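Local coordinates for protein aldolase (Escherichia coli, PDB 6VOP) that is of unknown function but belongs to the class II aldolase and adducin N-terminal domain family of the AraD-like clan, at residues Met181-Leu184 with Glu185-Ala188; Asn55-Pro58 with Gln59-Ser62. The protein carries 2 engineered substitutions. All blocks are in the same frame, centred on the assembly; numbering follows the deposited sequence.

Interaction 1: residues Met181-Leu184 with Glu185-Ala188; sequences MEEL and EETA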
ATOM      1  N   MET A 181      11.351  12.651   6.209  1.00 28.26           N
ATOM      2  CA  MET A 181      10.844  12.367   4.872  1.00 22.95           C
ATOM      3  C   MET A 181       9.462  11.732   4.939  1.00 25.45           C
ATOM      4  O   MET A 181       8.577  12.064   4.140  1.00 25.02           O
ATOM      5  CB  MET A 181      11.819  11.461   4.123  1.00 22.75           C
ATOM      6  CG  MET A 181      11.232  10.775   2.899  1.00 28.16           C
ATOM      7  SD  MET A 181      10.936  11.908   1.529  1.00 37.58           S
ATOM      8  CE  MET A 181      12.615  12.201   0.974  1.00 42.45           C
ATOM      9  N   GLU A 182       9.248  10.833   5.900  1.00 24.75           N
ATOM     10  CA  GLU A 182       7.966  10.146   5.993  1.00 27.57           C
ATOM     11  C   GLU A 182       6.841  11.097   6.389  1.00 32.50           C
ATOM     12  O   GLU A 182       5.712  10.942   5.910  1.00 32.00           O
ATOM     13  CB  GLU A 182       8.071   8.981   6.977  1.00 30.33           C
ATOM     14  CG  GLU A 182       8.828   7.782   6.416  1.00 40.73           C
ATOM     15  CD  GLU A 182       8.895   6.617   7.387  1.00 55.56           C
ATOM     16  OE1 GLU A 182      10.015   6.251   7.806  1.00 52.31           O
ATOM     17  OE2 GLU A 182       7.827   6.067   7.729  1.00 61.13           O
ATOM     18  N   GLU A 183       7.122  12.088   7.239  1.00 36.21           N
ATOM     19  CA  GLU A 183       6.086  13.041   7.626  1.00 42.31           C
ATOM     20  C   GLU A 183       5.826  14.078   6.539  1.00 34.22           C
ATOM     21  O   GLU A 183       4.705  14.591   6.432  1.00 26.61           O
ATOM     22  CB  GLU A 183       6.461  13.734   8.939  1.00 45.10           C
ATOM     23  CG  GLU A 183       5.301  14.459   9.614  1.00 54.97           C
ATOM     24  CD  GLU A 183       4.379  13.518  10.371  1.00 76.73           C
ATOM     25  OE1 GLU A 183       3.150  13.588  10.159  1.00 84.20           O
ATOM     26  OE2 GLU A 183       4.883  12.709  11.180  1.00 85.02           O
ATOM     27  N   LEU A 184       6.835  14.400   5.728  1.00 28.39           N
ATOM     28  CA  LEU A 184       6.617  15.306   4.605  1.00 31.24           C
ATOM     29  C   LEU A 184       5.748  14.649   3.539  1.00 28.87           C
ATOM     30  O   LEU A 184       4.761  15.235   3.080  1.00 27.90           O
ATOM     31  CB  LEU A 184       7.956  15.747   4.016  1.00 29.23           C
ATOM     32  CG  LEU A 184       7.891  16.461   2.665  1.00 28.54           C
ATOM     33  CD1 LEU A 184       7.104  17.757   2.774  1.00 21.82           C
ATOM     34  CD2 LEU A 184       9.290  16.723   2.134  1.00 23.33           C
ATOM     35  N   GLU A 185       6.105  13.427   3.134  1.00 31.77           N
ATOM     36  CA  GLU A 185       5.298  12.692   2.164  1.00 27.04           C
ATOM     37  C   GLU A 185       3.889  12.457   2.690  1.00 34.55           C
ATOM     38  O   GLU A 185       2.916  12.491   1.925  1.00 40.39           O
ATOM     39  CB  GLU A 185       5.976  11.365   1.824  1.00 22.10           C
ATOM     40  CG  GLU A 185       5.072  10.342   1.160  1.00 39.84           C
ATOM     41  CD  GLU A 185       4.858  10.614  -0.318  1.00 44.44           C
ATOM     42  OE1 GLU A 185       5.384  11.628  -0.824  1.00 49.33           O
ATOM     43  OE2 GLU A 185       4.170   9.806  -0.976  1.00 43.37           O
ATOM     44  N   GLU A 186       3.759  12.220   3.995  1.00 37.38           N
ATOM     45  CA  GLU A 186       2.441  12.037   4.589  1.00 33.16           C
ATOM     46  C   GLU A 186       1.608  13.307   4.475  1.00 32.46           C
ATOM     47  O   GLU A 186       0.406  13.249   4.192  1.00 40.60           O
ATOM     48  CB  GLU A 186       2.587  11.615   6.050  1.00 32.97           C
ATOM     49  CG  GLU A 186       1.289  11.556   6.827  1.00 42.34           C
ATOM     50  CD  GLU A 186       0.520  10.275   6.585  1.00 53.60           C
ATOM     51  OE1 GLU A 186      -0.581  10.134   7.159  1.00 66.40           O
ATOM     52  OE2 GLU A 186       1.010   9.414   5.824  1.00 50.14           O
ATOM     53  N   THR A 187       2.235  14.466   4.676  1.00 27.14           N
ATOM     54  CA  THR A 187       1.499  15.724   4.620  1.00 31.22           C
ATOM     55  C   THR A 187       1.069  16.053   3.196  1.00 30.71           C
ATOM     56  O   THR A 187      -0.057  16.515   2.976  1.00 29.32           O
ATOM     57  CB  THR A 187       2.346  16.849   5.211  1.00 27.09           C
ATOM     58  OG1 THR A 187       2.484  16.635   6.620  1.00 31.50           O
ATOM     59  CG2 THR A 187       1.691  18.203   4.974  1.00 25.87           C
ATOM     60  N   ALA A 188       1.945  15.821   2.216  1.00 22.83           N
ATOM     61  CA  ALA A 188       1.541  15.998   0.825  1.00 32.08           C
ATOM     62  C   ALA A 188       0.422  15.036   0.452  1.00 31.83           C
ATOM     63  O   ALA A 188      -0.449  15.379  -0.355  1.00 40.18           O
ATOM     64  CB  ALA A 188       2.738  15.809  -0.106  1.00 29.21           C
TER
HETATM   65  O   HOH W   1       4.166   8.815   4.691  1.00 37.92           O
HETATM   66  O   HOH W   2       1.072  15.387   8.940  1.00 46.10           O
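Met181 O receives Glu185 N at 3.0 Å, along an almost straight N-H...O line of 176°, and Leu184 O takes Ala188 N at the same 3.0 Å. These i to i+4 bonds belong to the long helix 174-194, which passes through here without a break. Two further bonds of the same i to i+4 series are more bent: Glu186 N reaches Glu182 O, and Thr187 N reaches Glu183 O, each donor standing above the carbonyl plane. Both acceptors have another polar neighbour. A water gives a hydrogen to Glu182 O at 2.9 Å and, weakly, another to Glu186 OE2, bridging the turn. Thr187 OG1 lies 3.0 Å from Glu183 O, because chi1 of -69° sets the hydroxyl beside the backbone N. A second water joins that OG1 to Glu183 OE1, at 3.0 Å from each.

The remaining carboxylate oxygens find partners beyond the turn. Glu185 pairs OE1 with Ser104 OG and OE2 with Trp103 N. Glu182 OE2 forms a salt bridge with Arg25 and accepts Gly30 N of the second subunit, while Glu186 OE1 bonds Thr102 OG1 of that subunit. Four buried glutamates within five residues are thus supplied with donors, which probably offsets repulsion between Glu183 OE1 and Glu186 OE1, 5.9 Å apart; Glu182 and Glu186 link the helix to the second subunit, while Glu185 anchors it to its own chain.

Interaction 2: residues Asn55-Pro58 with Gln59-Ser62; sequences NLDP and QRLS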
ATOM      1  N   ASN A  55      17.272  -4.050  -2.403  1.00 50.37           N
ATOM      2  CA  ASN A  55      18.228  -5.149  -2.333  1.00 53.79           C
ATOM      3  C   ASN A  55      19.652  -4.592  -2.403  1.00 49.94           C
ATOM      4  O   ASN A  55      20.433  -4.894  -3.301  1.00 50.30           O
ATOM      5  CB  ASN A  55      17.969  -6.165  -3.447  1.00 60.42           C
ATOM      6  CG  ASN A  55      18.791  -7.427  -3.285  1.00 71.28           C
ATOM      7  OD1 ASN A  55      19.270  -7.734  -2.192  1.00 72.43           O
ATOM      8  ND2 ASN A  55      18.960  -8.169  -4.374  1.00 80.34           N
ATOM      9  N   LEU A  56      20.003  -3.760  -1.427  1.00 47.05           N
ATOM     10  CA  LEU A  56      21.327  -3.158  -1.382  1.00 36.13           C
ATOM     11  C   LEU A  56      22.333  -4.107  -0.741  1.00 40.30           C
ATOM     12  O   LEU A  56      22.009  -4.841   0.197  1.00 36.32           O
ATOM     13  CB  LEU A  56      21.292  -1.845  -0.602  1.00 31.21           C
ATOM     14  CG  LEU A  56      20.569  -0.661  -1.242  1.00 39.55           C
ATOM     15  CD1 LEU A  56      20.762   0.594  -0.403  1.00 35.93           C
ATOM     16  CD2 LEU A  56      21.054  -0.444  -2.665  1.00 31.86           C
ATOM     17  N   ASP A  57      23.562  -4.088  -1.258  1.00 43.96           N
ATOM     18  CA  ASP A  57      24.672  -4.794  -0.629  1.00 47.50           C
ATOM     19  C   ASP A  57      25.389  -3.846   0.322  1.00 38.70           C
ATOM     20  O   ASP A  57      25.925  -2.826  -0.130  1.00 39.10           O
ATOM     21  CB  ASP A  57      25.640  -5.317  -1.679  1.00 57.88           C
ATOM     22  CG  ASP A  57      26.598  -6.367  -1.132  1.00 66.69           C
ATOM     23  OD1 ASP A  57      26.838  -6.383   0.094  1.00 67.52           O
ATOM     24  OD2 ASP A  57      27.118  -7.174  -1.932  1.00 67.27           O
ATOM     25  N   PRO A  58      25.419  -4.127   1.628  1.00 34.10           N
ATOM     26  CA  PRO A  58      26.032  -3.165   2.564  1.00 35.62           C
ATOM     27  C   PRO A  58      27.511  -2.915   2.310  1.00 40.15           C
ATOM     28  O   PRO A  58      27.965  -1.769   2.415  1.00 36.33           O
ATOM     29  CB  PRO A  58      25.779  -3.811   3.937  1.00 35.45           C
ATOM     30  CG  PRO A  58      24.607  -4.744   3.714  1.00 39.45           C
ATOM     31  CD  PRO A  58      24.780  -5.260   2.321  1.00 36.29           C
ATOM     32  N   GLN A  59      28.272  -3.958   1.966  1.00 38.17           N
ATOM     33  CA  GLN A  59      29.705  -3.847   1.714  1.00 38.58           C
ATOM     34  C   GLN A  59      30.022  -3.257   0.345  1.00 37.56           C
ATOM     35  O   GLN A  59      31.204  -3.131   0.003  1.00 34.98           O
ATOM     36  CB  GLN A  59      30.380  -5.215   1.857  1.00 49.70           C
ATOM     37  CG  GLN A  59      30.833  -5.546   3.268  1.00 72.44           C
ATOM     38  CD  GLN A  59      29.707  -6.095   4.109  1.00 90.37           C
ATOM     39  OE1 GLN A  59      29.531  -5.700   5.259  1.00 93.41           O
ATOM     40  NE2 GLN A  59      28.963  -7.044   3.556  1.00 94.40           N
ATOM     41  N   ARG A  60      29.009  -2.902  -0.446  1.00 33.74           N
ATOM     42  CA  ARG A  60      29.217  -2.228  -1.718  1.00 37.45           C
ATOM     43  C   ARG A  60      28.700  -0.797  -1.705  1.00 40.60           C
ATOM     44  O   ARG A  60      28.725  -0.133  -2.746  1.00 37.85           O
ATOM     45  CB  ARG A  60      28.559  -3.018  -2.852  1.00 35.98           C
ATOM     46  CG  ARG A  60      29.370  -4.216  -3.324  1.00 39.30           C
ATOM     47  CD  ARG A  60      30.501  -3.794  -4.259  1.00 39.83           C
ATOM     48  NE  ARG A  60      31.716  -3.432  -3.530  1.00 38.49           N
ATOM     49  CZ  ARG A  60      32.801  -2.893  -4.085  1.00 59.57           C
ATOM     50  NH1 ARG A  60      32.834  -2.646  -5.388  1.00 56.61           N
ATOM     51  NH2 ARG A  60      33.858  -2.601  -3.336  1.00 55.92           N
ATOM     52  N   LEU A  61      28.235  -0.312  -0.552  1.00 38.20           N
ATOM     53  CA  LEU A  61      27.811   1.073  -0.429  1.00 27.33           C
ATOM     54  C   LEU A  61      28.985   2.006  -0.699  1.00 34.49           C
ATOM     55  O   LEU A  61      30.123   1.726  -0.317  1.00 33.60           O
ATOM     56  CB  LEU A  61      27.238   1.328   0.965  1.00 39.75           C
ATOM     57  CG  LEU A  61      25.850   0.751   1.254  1.00 34.81           C
ATOM     58  CD1 LEU A  61      25.504   0.867   2.731  1.00 25.83           C
ATOM     59  CD2 LEU A  61      24.805   1.453   0.400  1.00 36.69           C
ATOM     60  N   SER A  62      28.700   3.121  -1.364  1.00 35.70           N
ATOM     61  CA  SER A  62      29.751   4.052  -1.747  1.00 27.35           C
ATOM     62  C   SER A  62      30.299   4.790  -0.530  1.00 32.63           C
ATOM     63  O   SER A  62      29.618   4.963   0.484  1.00 36.14           O
ATOM     64  CB  SER A  62      29.227   5.059  -2.770  1.00 26.91           C
ATOM     65  OG  SER A  62      28.595   4.398  -3.852  1.00 29.97           O
TER
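Two first torsions bring Asp57 and Arg60 across one another. At chi1 -164° Asp57 holds CG opposite its backbone N and turns OD1 towards Gln59 N, whereas Arg60, at chi1 -79°, keeps CG beside its own N, so that its aliphatic base lies against the aspartate. CB of Asp57 and CB of Arg60 are 3.9 Å apart, and OD2 of Asp57 is 4.0 Å from CG of Arg60. The charged ends stay apart, with 6.1 Å between Asp57 OD2 and Arg60 NE, and Arg60 NH1 goes on to a salt bridge with Asp74. The guanidinium and carboxylate planes are turned 74° from each other.

The backbone here makes a short 3-10 turn, part of the loop between strands 44-46 and 62-64. Asp57 O accepts Arg60 N at 3.1 Å, closing a type I turn through Pro58 and Gln59, and Asp57 OD1 adds a weak bond to Gln59 N at 3.4 Å, an Asx turn. One residue on, Pro58 O takes Leu61 N weakly at 3.3 Å and also accepts Arg12 NH1 from helix 7-24. Against that same helix rest Leu56 and Leu61, meeting each other through CD1 of Leu56 and CD2 of Leu61 at 4.2 Å.

Overall arrangement
The two contacts show how sequence-local bonding adapts to its surroundings. Interaction 1 is wholly buried on helix 174-194, its centre about 11 Å from the centre of the chain, whereas interaction 2 is partly exposed in a loop, its centre about 19 Å from the centre of the chain. Their centres are about 26 Å apart and their nearest atoms about 14 Å, so they do not touch and share no helix or strand. In 181-188 regular i to i+4 bonds carry buried acids answered partly by a neighbouring subunit; in 55-62 shorter-span i to i+3 bonds, one of them weak, two apolar leucines and a weak side chain-to-backbone bond shape the approach to a strand.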